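PDB 6CMK: zinc chaperone AztD from Citrobacter koseri, which acts as a periplasmic zinc chaperone of the AztABCD transport system, passing one zinc ion directly to the solute-binding protein AztC. Local coordinates for residues Ile51-Gly56 and Lys361-Asp366; Gly66-Ser71 and Ala81-Ala86; Leu117-Lys122 and Ile134-Asp139; Pro277-Leu282 and Phe291-Leu296; Lys311-Phe316 and Ile325-Gly330. All coordinates share one frame; numbering follows the deposited sequence. Where two conformers were deposited one is given.

Interaction 1. Residues Ile51-Gly56 and Lys361-Asp366; sequences IDALDG and KIYVTD
A polar contact between blades joins the turn after strand 47-52 to strand 361-366: Y363 and K361 reach across to the backbone carbonyls of A53 and L54. Y363 OH donates to A53 O at 2.6 Å. The hydroxyl stands above the carbonyl plane, 47° out of it, rather than on a lone pair, whereas A53 O itself lies near the plane of the tyrosine ring, at its edge. With CG set beside its backbone N (chi1 -59°), Y363 aims the ring at the turn, and A53 CB packs against CZ at 3.9 Å. K361 runs alongside as an extended chain and makes a weak hydrogen bond from NZ to L54 O at 3.4 Å. A water bridges the two segments here, donating to A53 O (2.9 Å) and accepting from K361 NZ (3.0 Å), which gives A53 O two partners. The turn that offers these carbonyls is itself braced: D52 OD1 takes the L54 N-H at 2.9 Å in an Asx turn, and G56 N bonds back to D52 O. L38 of strand 32-42 and A358 of strand 355-358 each touch both A53 and Y363. This contact lies at the seam between the blade of 51-56 and the blade before strand 392-403; that strand pairs with strand 32-42, so N- and C-terminal strands share one blade, the usual way a beta propeller closes its ring.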
# COMPACT_ATOMS: atom_id res chain seq x y z
N ILE B 51 -20.11 -9.16 10.16
CA ILE B 51 -20.57 -8.16 11.10
C ILE B 51 -19.87 -6.86 10.77
O ILE B 51 -18.68 -6.85 10.44
CB ILE B 51 -20.29 -8.60 12.55
CG1 ILE B 51 -21.21 -9.80 12.87
CG2 ILE B 51 -20.47 -7.45 13.55
CD1 ILE B 51 -21.20 -10.25 14.32
N ASP B 52 -20.61 -5.76 10.83
CA ASP B 52 -20.01 -4.43 10.72
C ASP B 52 -19.17 -4.18 11.96
O ASP B 52 -19.69 -4.16 13.08
CB ASP B 52 -21.10 -3.38 10.57
CG ASP B 52 -20.55 -1.98 10.31
OD1 ASP B 52 -19.41 -1.66 10.72
OD2 ASP B 52 -21.27 -1.19 9.67
N ALA B 53 -17.86 -4.01 11.78
CA ALA B 53 -16.96 -3.91 12.93
C ALA B 53 -17.21 -2.64 13.72
O ALA B 53 -16.91 -2.59 14.92
CB ALA B 53 -15.51 -3.95 12.47
N LEU B 54 -17.72 -1.59 13.08
CA LEU B 54 -17.79 -0.29 13.74
C LEU B 54 -18.99 -0.17 14.68
O LEU B 54 -18.93 0.58 15.66
CB LEU B 54 -17.79 0.82 12.68
CG LEU B 54 -16.67 0.69 11.62
CD1 LEU B 54 -16.65 1.90 10.69
CD2 LEU B 54 -15.29 0.50 12.25
N ASP B 55 -20.08 -0.90 14.43
CA ASP B 55 -21.23 -0.86 15.32
C ASP B 55 -21.83 -2.23 15.63
O ASP B 55 -22.80 -2.30 16.39
CB ASP B 55 -22.33 0.05 14.75
CG ASP B 55 -22.92 -0.49 13.46
OD1 ASP B 55 -22.50 -1.57 13.01
OD2 ASP B 55 -23.81 0.18 12.91
N GLY B 56 -21.29 -3.31 15.07
CA GLY B 56 -21.69 -4.63 15.48
C GLY B 56 -22.94 -5.20 14.84
O GLY B 56 -23.40 -6.26 15.26
N LYS B 361 -9.91 -0.64 17.10
CA LYS B 361 -10.53 -1.57 18.02
C LYS B 361 -9.91 -2.95 17.89
O LYS B 361 -9.46 -3.36 16.81
CB LYS B 361 -12.04 -1.67 17.78
CG LYS B 361 -12.80 -0.41 18.13
CD LYS B 361 -14.23 -0.49 17.65
CE LYS B 361 -15.10 0.57 18.30
NZ LYS B 361 -16.54 0.34 18.06
N ILE B 362 -9.90 -3.66 19.01
CA ILE B 362 -9.47 -5.05 19.09
C ILE B 362 -10.68 -5.90 19.43
O ILE B 362 -11.51 -5.52 20.26
CB ILE B 362 -8.37 -5.23 20.15
CG1 ILE B 362 -7.18 -4.30 19.86
CG2 ILE B 362 -7.90 -6.68 20.17
CD1 ILE B 362 -6.22 -4.19 21.03
N TYR B 363 -10.78 -7.05 18.77
CA TYR B 363 -11.94 -7.94 18.88
C TYR B 363 -11.47 -9.31 19.35
O TYR B 363 -10.55 -9.88 18.77
CB TYR B 363 -12.67 -8.07 17.54
CG TYR B 363 -13.16 -6.75 17.02
CD1 TYR B 363 -12.29 -5.87 16.40
CD2 TYR B 363 -14.49 -6.36 17.20
CE1 TYR B 363 -12.73 -4.64 15.95
CE2 TYR B 363 -14.93 -5.13 16.75
CZ TYR B 363 -14.04 -4.29 16.12
OH TYR B 363 -14.46 -3.05 15.66
N VAL B 364 -12.12 -9.83 20.39
CA VAL B 364 -11.75 -11.11 20.97
C VAL B 364 -13.01 -11.96 21.03
O VAL B 364 -13.98 -11.58 21.70
CB VAL B 364 -11.14 -10.96 22.38
CG1 VAL B 364 -10.81 -12.34 22.95
CG2 VAL B 364 -9.89 -10.09 22.33
N THR B 365 -13.00 -13.09 20.34
CA THR B 365 -14.15 -13.98 20.41
C THR B 365 -14.16 -14.70 21.75
O THR B 365 -13.10 -15.02 22.31
CB THR B 365 -14.16 -14.98 19.27
OG1 THR B 365 -12.97 -15.78 19.30
CG2 THR B 365 -14.26 -14.27 17.93
N ASP B 366 -15.35 -14.92 22.27
CA ASP B 366 -15.56 -15.62 23.53
C ASP B 366 -16.57 -16.72 23.21
O ASP B 366 -17.77 -16.58 23.50
CB ASP B 366 -16.06 -14.69 24.64
CG ASP B 366 -16.01 -15.33 26.01
OD1 ASP B 366 -15.88 -16.57 26.06
OD2 ASP B 366 -16.11 -14.60 27.02
O HOH W 1 -17.72 -2.44 17.65

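Interaction 2. Residues Gly66-Ser71 and Ala81-Ala86; sequences GPANLS and AIQGSA
N69 and I82 face each other as an antiparallel hydrogen-bonded pair, the strand segments running at 149°, with N69 N to I82 O and I82 N to N69 O both 2.8 Å; L70 and A81 follow as a non-hydrogen-bonded pair. On the A81 face, its CB is met by A68 CB and by L70 CD2, each at 3.8 Å, a small apolar patch. The contact belongs to the hairpin of strands 69-72 and 78-83, within a blade of the beta propeller. On the opposite face, I82 leans toward P124 and F127 of the next blade, while the N69 amide is bonded through ND2 to N394 OD1, its side chain about 8 Å from the zinc ion bound by H126, H169 and H216. Beyond the last bridged pair, Q83 OE1 accepts from G66 N (3.0 Å, 161° at the hydrogen) and from K65 N, so two amides grip one oxygen. NE2 donates to A81 O and bonds to S90 OG, which together would settle the amide's orientation. With CG beside its backbone N (chi1 -60°), Q83 lays CG against G66 O at 3.3 Å. Near the G66-P67 end, a water donates to P67 O and bonds S85 OG at 2.7 Å.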
# COMPACT_ATOMS: atom_id res chain seq x y z
N GLY B 66 -18.75 -27.20 5.93
CA GLY B 66 -18.23 -27.61 7.22
C GLY B 66 -17.72 -26.42 8.01
O GLY B 66 -17.62 -25.31 7.49
N PRO B 67 -17.41 -26.62 9.29
CA PRO B 67 -16.80 -25.54 10.07
C PRO B 67 -15.51 -25.08 9.42
O PRO B 67 -14.73 -25.89 8.91
CB PRO B 67 -16.55 -26.17 11.44
CG PRO B 67 -17.44 -27.36 11.49
CD PRO B 67 -17.58 -27.84 10.09
N ALA B 68 -15.27 -23.77 9.45
CA ALA B 68 -14.23 -23.15 8.64
C ALA B 68 -13.14 -22.51 9.49
O ALA B 68 -13.39 -22.03 10.59
CB ALA B 68 -14.81 -22.08 7.71
N ASN B 69 -11.93 -22.51 8.93
CA ASN B 69 -10.87 -21.58 9.28
C ASN B 69 -10.88 -20.45 8.25
O ASN B 69 -11.25 -20.66 7.10
CB ASN B 69 -9.51 -22.28 9.31
CG ASN B 69 -9.41 -23.37 10.38
OD1 ASN B 69 -8.63 -24.32 10.23
ND2 ASN B 69 -10.18 -23.25 11.45
N LEU B 70 -10.51 -19.25 8.67
CA LEU B 70 -10.68 -18.08 7.82
C LEU B 70 -9.35 -17.41 7.53
O LEU B 70 -8.49 -17.29 8.41
CB LEU B 70 -11.63 -17.05 8.46
CG LEU B 70 -13.07 -17.52 8.69
CD1 LEU B 70 -13.87 -16.48 9.44
CD2 LEU B 70 -13.74 -17.84 7.38
N SER B 71 -9.20 -16.95 6.28
CA SER B 71 -8.07 -16.15 5.86
C SER B 71 -8.56 -15.01 4.98
O SER B 71 -9.50 -15.18 4.20
CB SER B 71 -7.03 -16.98 5.08
OG SER B 71 -6.40 -17.95 5.89
N ALA B 81 -12.65 -19.46 3.25
CA ALA B 81 -13.17 -20.26 4.36
C ALA B 81 -12.75 -21.70 4.09
O ALA B 81 -13.36 -22.40 3.27
CB ALA B 81 -14.68 -20.11 4.47
N ILE B 82 -11.70 -22.13 4.78
CA ILE B 82 -11.10 -23.44 4.58
C ILE B 82 -11.83 -24.43 5.48
O ILE B 82 -11.85 -24.26 6.71
CB ILE B 82 -9.59 -23.42 4.87
CG1 ILE B 82 -8.82 -22.60 3.82
CG2 ILE B 82 -9.03 -24.84 4.86
CD1 ILE B 82 -8.92 -21.08 3.93
N GLN B 83 -12.41 -25.47 4.88
CA GLN B 83 -13.24 -26.45 5.59
C GLN B 83 -12.57 -27.82 5.48
O GLN B 83 -12.91 -28.63 4.61
CB GLN B 83 -14.64 -26.44 5.01
CG GLN B 83 -15.32 -25.08 5.15
CD GLN B 83 -16.34 -24.81 4.06
OE1 GLN B 83 -17.34 -25.51 3.95
NE2 GLN B 83 -16.07 -23.80 3.23
N GLY B 84 -11.63 -28.08 6.38
CA GLY B 84 -10.80 -29.27 6.26
C GLY B 84 -11.60 -30.56 6.22
O GLY B 84 -11.33 -31.45 5.41
N SER B 85 -12.61 -30.67 7.09
CA SER B 85 -13.38 -31.91 7.17
C SER B 85 -14.37 -32.06 6.03
O SER B 85 -14.82 -33.18 5.77
CB SER B 85 -14.13 -31.98 8.51
OG SER B 85 -15.07 -30.93 8.63
N ALA B 86 -14.71 -30.97 5.34
CA ALA B 86 -15.68 -31.01 4.26
C ALA B 86 -15.05 -31.11 2.89
O ALA B 86 -15.77 -31.29 1.90
CB ALA B 86 -16.58 -29.77 4.33
O HOH W 2 -14.91 -28.42 7.71

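Interaction 3. Residues Leu117-Lys122 and Ile134-Asp139; sequences LELTGK and IAQWFD
F138 and G121 form the tight part of this contact: ring atom CE2 lies 3.3 Å from G121 N, and CD2 is 3.4 Å from G121 CA. Because glycine carries no side chain, the ring can settle directly against the backbone, approaching it obliquely. The ring rim, near its own plane, also meets L119 CB at 3.9 Å from CZ. K122 O lies near that plane too, 3.6 Å from F138 CB. Next along, L119 CD1 sits 3.7 Å from Q136 CB, the two side chains crossing at a slant. Q136 points CG away from its backbone N (chi1 176°) and then bends, which presents CB and CG to the leucine. Its amide nitrogen is engaged elsewhere, NE2 donating to W137 O at 3.0 Å and bonding to G125 O. Strands 113-120 and 133-138 belong to consecutive blades of the beta propeller; the axes of their segments here stay 9.2 Å apart at 37°, so they meet through side chains and through a ring set on backbone, without direct hydrogen bonds between the two segments. Toward the surface the fit slackens. T120 turns its side chain from the interface, and the K122 side chain leads off toward solvent, although its backbone N is held by E141 OE2. At the same end, D139 bonds through OD2 to ND1 of H169, a ligand of one high-affinity zinc ion, so it serves that site as a second-shell residue.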
# COMPACT_ATOMS: atom_id res chain seq x y z
N LEU B 117 -16.53 -19.39 -6.71
CA LEU B 117 -15.29 -20.14 -6.62
C LEU B 117 -15.29 -21.04 -5.40
O LEU B 117 -15.40 -20.56 -4.26
CB LEU B 117 -14.08 -19.20 -6.57
CG LEU B 117 -12.75 -19.96 -6.36
CD1 LEU B 117 -12.38 -20.70 -7.61
CD2 LEU B 117 -11.64 -19.02 -5.99
N GLU B 118 -15.13 -22.33 -5.64
CA GLU B 118 -14.82 -23.31 -4.61
C GLU B 118 -13.58 -24.08 -5.03
O GLU B 118 -13.41 -24.39 -6.21
CB GLU B 118 -15.96 -24.30 -4.39
CG GLU B 118 -17.23 -23.73 -3.81
CD GLU B 118 -18.24 -24.83 -3.51
OE1 GLU B 118 -18.03 -25.97 -3.97
OE2 GLU B 118 -19.24 -24.55 -2.82
N LEU B 119 -12.72 -24.37 -4.06
CA LEU B 119 -11.58 -25.26 -4.26
C LEU B 119 -11.88 -26.56 -3.53
O LEU B 119 -12.16 -26.54 -2.33
CB LEU B 119 -10.30 -24.64 -3.71
CG LEU B 119 -10.03 -23.18 -4.09
CD1 LEU B 119 -8.77 -22.68 -3.41
CD2 LEU B 119 -9.93 -23.07 -5.61
N THR B 120 -11.79 -27.68 -4.25
CA THR B 120 -12.12 -28.96 -3.66
C THR B 120 -10.93 -29.90 -3.69
O THR B 120 -10.12 -29.89 -4.62
CB THR B 120 -13.31 -29.61 -4.37
OG1 THR B 120 -12.96 -29.88 -5.73
CG2 THR B 120 -14.50 -28.68 -4.32
N GLY B 121 -10.82 -30.69 -2.63
CA GLY B 121 -9.79 -31.69 -2.50
C GLY B 121 -9.79 -32.20 -1.08
O GLY B 121 -10.42 -31.62 -0.18
N LYS B 122 -9.07 -33.29 -0.87
CA LYS B 122 -9.06 -33.94 0.43
C LYS B 122 -8.27 -33.13 1.45
O LYS B 122 -7.09 -32.84 1.23
CB LYS B 122 -8.50 -35.35 0.29
CG LYS B 122 -9.46 -36.30 -0.43
CD LYS B 122 -8.78 -37.56 -0.97
CE LYS B 122 -8.42 -37.42 -2.45
NZ LYS B 122 -8.43 -38.71 -3.20
N ILE B 134 -2.54 -16.81 -4.99
CA ILE B 134 -3.13 -17.67 -3.97
C ILE B 134 -2.56 -19.07 -4.11
O ILE B 134 -2.49 -19.61 -5.21
CB ILE B 134 -4.68 -17.73 -4.09
CG1 ILE B 134 -5.32 -16.37 -3.83
CG2 ILE B 134 -5.28 -18.80 -3.17
CD1 ILE B 134 -6.66 -16.22 -4.51
N ALA B 135 -2.18 -19.68 -2.99
CA ALA B 135 -1.81 -21.09 -2.96
C ALA B 135 -2.59 -21.77 -1.86
O ALA B 135 -2.45 -21.40 -0.69
CB ALA B 135 -0.30 -21.28 -2.73
N GLN B 136 -3.42 -22.75 -2.23
CA GLN B 136 -4.19 -23.53 -1.27
C GLN B 136 -3.60 -24.94 -1.20
O GLN B 136 -3.50 -25.63 -2.22
CB GLN B 136 -5.67 -23.58 -1.66
CG GLN B 136 -6.53 -24.47 -0.77
CD GLN B 136 -6.60 -23.91 0.64
OE1 GLN B 136 -7.03 -22.78 0.84
NE2 GLN B 136 -6.18 -24.70 1.61
N TRP B 137 -3.19 -25.35 -0.00
CA TRP B 137 -2.68 -26.69 0.24
C TRP B 137 -3.81 -27.66 0.54
O TRP B 137 -4.82 -27.30 1.17
CB TRP B 137 -1.70 -26.68 1.41
CG TRP B 137 -0.88 -27.93 1.51
CD1 TRP B 137 -1.18 -29.07 2.20
CD2 TRP B 137 0.39 -28.15 0.90
NE1 TRP B 137 -0.16 -29.99 2.04
CE2 TRP B 137 0.81 -29.45 1.25
CE3 TRP B 137 1.22 -27.37 0.08
CZ2 TRP B 137 2.02 -29.98 0.82
CZ3 TRP B 137 2.42 -27.91 -0.35
CH2 TRP B 137 2.81 -29.20 0.02
N PHE B 138 -3.64 -28.91 0.10
CA PHE B 138 -4.57 -29.99 0.43
C PHE B 138 -3.76 -31.14 1.01
O PHE B 138 -2.96 -31.76 0.30
CB PHE B 138 -5.37 -30.44 -0.80
CG PHE B 138 -6.39 -29.44 -1.26
CD1 PHE B 138 -6.02 -28.42 -2.11
CD2 PHE B 138 -7.70 -29.52 -0.84
CE1 PHE B 138 -6.94 -27.48 -2.54
CE2 PHE B 138 -8.63 -28.59 -1.26
CZ PHE B 138 -8.25 -27.56 -2.11
N ASP B 139 -3.97 -31.41 2.30
CA ASP B 139 -3.20 -32.42 3.01
C ASP B 139 -3.38 -33.82 2.44
O ASP B 139 -2.50 -34.67 2.63
CB ASP B 139 -3.59 -32.44 4.49
CG ASP B 139 -3.11 -31.21 5.24
OD1 ASP B 139 -2.37 -30.38 4.68
OD2 ASP B 139 -3.50 -31.08 6.43

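Interaction 4. Residues Pro277-Leu282 and Phe291-Leu296; sequences PDRIIL and FRLIQL
L282 and I294 make the apolar centre, their CD1 methyls 3.5 Å apart where the two side chains meet at an angle. On the same face I280 lies beside I294 and points the same way, CG1 to CB 3.8 Å; I332 and F303 of the next blade adjoin this face through I294 and I280. Across the sheet, I281 CD1 meets the F291 ring at its edge, in plane, 3.9 Å from ring atom CD1. L293 CD1 packs against I281 CG2, and R279 CB touches that leucine methyl. Between the faces runs regular antiparallel pairing: I280 with I294 and L282 with R292 each exchange two bonds, and L296 N adds a fifth to D278 O at 2.8 Å. At the polar edge R279, extended from CG to NE, donates from NE to Q295 OE1 (2.9 Å, 158° at the hydrogen). The oxygen lies at the guanidinium edge, yet the amide plane is turned 56° from it. Q295 NE2 donates to L296 O at 3.1 Å, so both ends of the amide are engaged. R292 forms a salt bridge with D289. The chemistry implies a hairpin held by backbone bonds and mostly buried aliphatic groups, with R279 tied to Q295 at one end and R292 to D289 at the other.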
# COMPACT_ATOMS: atom_id res chain seq x y z
N PRO B 277 5.09 -23.69 24.64
CA PRO B 277 3.68 -23.32 24.85
C PRO B 277 3.47 -22.00 25.59
O PRO B 277 2.38 -21.43 25.47
CB PRO B 277 3.12 -24.51 25.64
CG PRO B 277 4.31 -25.20 26.22
CD PRO B 277 5.46 -24.94 25.31
N ASP B 278 4.48 -21.48 26.31
CA ASP B 278 4.30 -20.23 27.06
C ASP B 278 5.37 -19.20 26.72
O ASP B 278 5.60 -18.27 27.49
CB ASP B 278 4.27 -20.50 28.57
CG ASP B 278 5.58 -21.07 29.10
OD1 ASP B 278 6.51 -21.32 28.30
OD2 ASP B 278 5.68 -21.26 30.33
N ARG B 279 6.01 -19.33 25.57
CA ARG B 279 7.01 -18.36 25.13
C ARG B 279 6.72 -17.98 23.68
O ARG B 279 6.13 -18.75 22.94
CB ARG B 279 8.43 -18.94 25.22
CG ARG B 279 8.91 -19.15 26.64
CD ARG B 279 10.07 -20.13 26.67
NE ARG B 279 10.80 -20.05 27.93
CZ ARG B 279 11.80 -20.86 28.27
NH1 ARG B 279 12.41 -20.69 29.43
NH2 ARG B 279 12.18 -21.83 27.45
N ILE B 280 7.13 -16.76 23.31
CA ILE B 280 7.13 -16.35 21.91
C ILE B 280 8.50 -15.76 21.60
O ILE B 280 9.24 -15.34 22.49
CB ILE B 280 6.02 -15.32 21.57
CG1 ILE B 280 6.13 -14.06 22.44
CG2 ILE B 280 4.65 -15.96 21.71
CD1 ILE B 280 5.10 -12.97 22.09
N ILE B 281 8.84 -15.75 20.31
CA ILE B 281 10.04 -15.05 19.86
C ILE B 281 9.64 -14.00 18.84
O ILE B 281 8.70 -14.18 18.06
CB ILE B 281 11.12 -15.98 19.26
CG1 ILE B 281 10.53 -16.93 18.22
CG2 ILE B 281 11.85 -16.72 20.37
CD1 ILE B 281 11.59 -17.57 17.34
N LEU B 282 10.37 -12.90 18.88
CA LEU B 282 10.24 -11.81 17.93
C LEU B 282 11.47 -11.85 17.04
O LEU B 282 12.59 -11.95 17.54
CB LEU B 282 10.15 -10.46 18.64
CG LEU B 282 8.87 -10.07 19.40
CD1 LEU B 282 8.44 -11.11 20.41
CD2 LEU B 282 9.16 -8.75 20.10
N PHE B 291 16.73 -12.00 17.05
CA PHE B 291 15.76 -12.70 17.89
C PHE B 291 15.65 -12.11 19.29
O PHE B 291 16.67 -11.82 19.93
CB PHE B 291 16.12 -14.17 18.06
CG PHE B 291 16.08 -14.97 16.79
CD1 PHE B 291 14.97 -15.74 16.49
CD2 PHE B 291 17.16 -14.99 15.94
CE1 PHE B 291 14.94 -16.50 15.34
CE2 PHE B 291 17.13 -15.74 14.79
CZ PHE B 291 16.02 -16.50 14.48
N ARG B 292 14.42 -12.02 19.79
CA ARG B 292 14.16 -11.70 21.19
C ARG B 292 13.07 -12.61 21.74
O ARG B 292 12.04 -12.81 21.10
CB ARG B 292 13.73 -10.25 21.37
CG ARG B 292 14.83 -9.24 21.06
CD ARG B 292 15.91 -9.28 22.14
NE ARG B 292 16.95 -8.28 21.91
CZ ARG B 292 18.05 -8.48 21.19
NH1 ARG B 292 18.28 -9.65 20.61
NH2 ARG B 292 18.93 -7.50 21.05
N LEU B 293 13.30 -13.12 22.95
CA LEU B 293 12.37 -14.02 23.63
C LEU B 293 11.47 -13.23 24.57
O LEU B 293 11.95 -12.39 25.33
CB LEU B 293 13.15 -15.07 24.42
CG LEU B 293 12.35 -16.10 25.22
CD1 LEU B 293 11.85 -17.19 24.31
CD2 LEU B 293 13.20 -16.68 26.35
N ILE B 294 10.17 -13.51 24.54
CA ILE B 294 9.24 -13.02 25.56
C ILE B 294 8.63 -14.22 26.27
O ILE B 294 8.08 -15.13 25.64
CB ILE B 294 8.14 -12.12 24.98
CG1 ILE B 294 8.76 -10.87 24.35
CG2 ILE B 294 7.14 -11.74 26.08
CD1 ILE B 294 7.77 -9.96 23.69
N GLN B 295 8.72 -14.20 27.60
CA GLN B 295 8.11 -15.22 28.44
C GLN B 295 6.71 -14.79 28.82
O GLN B 295 6.51 -13.70 29.37
CB GLN B 295 8.96 -15.43 29.69
CG GLN B 295 8.35 -16.41 30.69
CD GLN B 295 8.37 -17.83 30.17
OE1 GLN B 295 9.43 -18.38 29.88
NE2 GLN B 295 7.20 -18.44 30.07
N LEU B 296 5.72 -15.67 28.54
CA LEU B 296 4.35 -15.36 28.91
C LEU B 296 4.04 -15.92 30.29
O LEU B 296 4.58 -16.97 30.67
CB LEU B 296 3.37 -15.95 27.90
CG LEU B 296 3.67 -15.63 26.44
CD1 LEU B 296 2.78 -16.47 25.54
CD2 LEU B 296 3.47 -14.15 26.18

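Interaction 5. Residues Lys311-Phe316 and Ile325-Gly330; sequences KFAYVF and IDVLKG
Backbone hydrogen bonds give this contact its frame: A313 and I325 pair in antiparallel fashion, A313 N to I325 O at 3.0 Å and I325 N to A313 O at 2.8 Å. V327 N extends the series to K311 O at 3.0 Å, just where the second strand ends and its residues turn helical in backbone angles. I325 O carries a further load, a CA-H contact from F312 at 3.2 Å.

Apolar contacts are modest. A313 CB faces both I325 CB and V327 CG2, each at 4.3 Å, with Y270 and M268 from loops nearby. V315 CG2 approaches I325 CG1, but V315 was modelled in two conformers, so the closeness of that touch is doubtful. At the exposed end K311 CB meets L328 CD1.

The aromatic part rests on F312. Its CG lies beside the backbone N (chi1 -70°), which brings ring atom CD1 to 3.4 Å from I325 O, that oxygen sitting at the ring edge near its plane. CG of K311, its own neighbour, lies 3.3 Å above one face, offset toward the rim. D326 crosses the ring at a slant, its carboxylate turned 66° from the ring plane.

Among polar side chains, D326 OD1 accepts from K329 N, approached from above the carboxylate plane, in an Asx motif that ties down the turn. K311 NZ and D326 OD2 stay apart, so their opposite charges would attract at most loosely. Such a hairpin, 312-317 with 321-326, forms the two middle strands of a four-stranded antiparallel blade, the repeating element of a beta propeller.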
# COMPACT_ATOMS: atom_id res chain seq x y z
N LYS B 311 3.79 -0.82 15.72
CA LYS B 311 4.69 -1.18 16.80
C LYS B 311 4.12 -2.24 17.74
O LYS B 311 4.83 -2.67 18.65
CB LYS B 311 5.06 0.07 17.62
CG LYS B 311 3.90 0.72 18.34
CD LYS B 311 4.38 1.67 19.43
CE LYS B 311 5.32 2.74 18.91
NZ LYS B 311 6.47 2.94 19.83
N PHE B 312 2.88 -2.68 17.54
CA PHE B 312 2.21 -3.54 18.51
C PHE B 312 1.73 -4.84 17.88
O PHE B 312 1.40 -4.90 16.69
CB PHE B 312 1.01 -2.82 19.14
CG PHE B 312 1.41 -1.70 20.06
CD1 PHE B 312 2.15 -1.96 21.20
CD2 PHE B 312 1.06 -0.39 19.78
CE1 PHE B 312 2.53 -0.95 22.05
CE2 PHE B 312 1.43 0.64 20.63
CZ PHE B 312 2.17 0.36 21.76
N ALA B 313 1.71 -5.89 18.71
CA ALA B 313 1.01 -7.13 18.42
C ALA B 313 0.27 -7.54 19.69
O ALA B 313 0.46 -6.95 20.75
CB ALA B 313 1.95 -8.25 17.97
N TYR B 314 -0.58 -8.54 19.58
CA TYR B 314 -1.37 -8.99 20.73
C TYR B 314 -1.29 -10.50 20.88
O TYR B 314 -1.33 -11.23 19.90
CB TYR B 314 -2.84 -8.57 20.60
CG TYR B 314 -2.94 -7.11 20.30
CD1 TYR B 314 -2.58 -6.17 21.26
CD2 TYR B 314 -3.31 -6.66 19.05
CE1 TYR B 314 -2.62 -4.83 20.98
CE2 TYR B 314 -3.35 -5.33 18.76
CZ TYR B 314 -3.01 -4.42 19.72
OH TYR B 314 -3.05 -3.08 19.41
N VAL B 315 -1.17 -10.95 22.13
CA VAL B 315 -1.21 -12.37 22.46
C VAL B 315 -2.32 -12.58 23.48
O VAL B 315 -2.43 -11.83 24.45
CB VAL B 315 0.12 -12.87 23.04
CG1 VAL B 315 0.13 -14.40 23.08
CG2 VAL B 315 1.30 -12.35 22.25
N PHE B 316 -3.14 -13.60 23.24
CA PHE B 316 -4.15 -14.01 24.21
C PHE B 316 -3.65 -15.26 24.92
O PHE B 316 -3.14 -16.18 24.28
CB PHE B 316 -5.49 -14.29 23.54
CG PHE B 316 -6.65 -14.37 24.51
CD1 PHE B 316 -7.02 -15.57 25.07
CD2 PHE B 316 -7.34 -13.23 24.85
CE1 PHE B 316 -8.07 -15.64 25.96
CE2 PHE B 316 -8.40 -13.29 25.74
CZ PHE B 316 -8.76 -14.50 26.30
N ILE B 325 1.89 -6.58 23.09
CA ILE B 325 3.32 -6.74 22.82
C ILE B 325 3.85 -5.47 22.18
O ILE B 325 3.42 -5.10 21.08
CB ILE B 325 3.60 -7.94 21.90
CG1 ILE B 325 2.98 -9.21 22.45
CG2 ILE B 325 5.10 -8.08 21.69
CD1 ILE B 325 3.44 -9.55 23.85
N ASP B 326 4.81 -4.84 22.85
CA ASP B 326 5.59 -3.74 22.27
C ASP B 326 6.76 -4.38 21.54
O ASP B 326 7.72 -4.83 22.16
CB ASP B 326 6.04 -2.77 23.35
CG ASP B 326 6.82 -1.59 22.79
OD1 ASP B 326 7.43 -1.71 21.70
OD2 ASP B 326 6.83 -0.54 23.45
N VAL B 327 6.65 -4.44 20.21
CA VAL B 327 7.59 -5.22 19.41
C VAL B 327 8.98 -4.61 19.43
O VAL B 327 9.99 -5.32 19.47
CB VAL B 327 7.04 -5.36 17.97
CG1 VAL B 327 8.01 -6.11 17.09
CG2 VAL B 327 5.70 -6.08 18.00
N LEU B 328 9.07 -3.28 19.41
CA LEU B 328 10.38 -2.64 19.42
C LEU B 328 11.07 -2.75 20.78
O LEU B 328 12.29 -2.89 20.85
CB LEU B 328 10.25 -1.18 18.98
CG LEU B 328 9.78 -1.14 17.51
CD1 LEU B 328 9.35 0.25 17.07
CD2 LEU B 328 10.87 -1.67 16.59
N LYS B 329 10.31 -2.71 21.88
CA LYS B 329 10.92 -2.91 23.18
C LYS B 329 11.12 -4.38 23.52
O LYS B 329 11.91 -4.70 24.41
CB LYS B 329 10.07 -2.24 24.27
CG LYS B 329 9.98 -0.73 24.12
CD LYS B 329 9.28 -0.10 25.32
CE LYS B 329 9.65 1.36 25.48
NZ LYS B 329 9.06 1.95 26.71
N GLY B 330 10.43 -5.28 22.82
CA GLY B 330 10.58 -6.70 23.09
C GLY B 330 10.00 -7.12 24.42
O GLY B 330 10.60 -7.94 25.13

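Interactions 2, 4 and 5 are hairpin contacts within single blades, carried by backbone pairing, whereas interactions 1 and 3 join neighbouring blades by side chains reaching backbone and side chains of the other blade. Of the latter, interaction 1 is largely polar and water-assisted, while interaction 3 presses a phenyl ring and a leucine into the seam. Interactions 4 and 5, centres 11 Å apart, meet where I294 and L282 of one blade rest on I325 and on backbone oxygens of the next; interaction 5 also touches interaction 1 where Y314 packs on I362. Interactions 2 and 3 share a sheet and meet at I82 and Q136, near the zinc site of H126, H169 and H216. All five are partly buried.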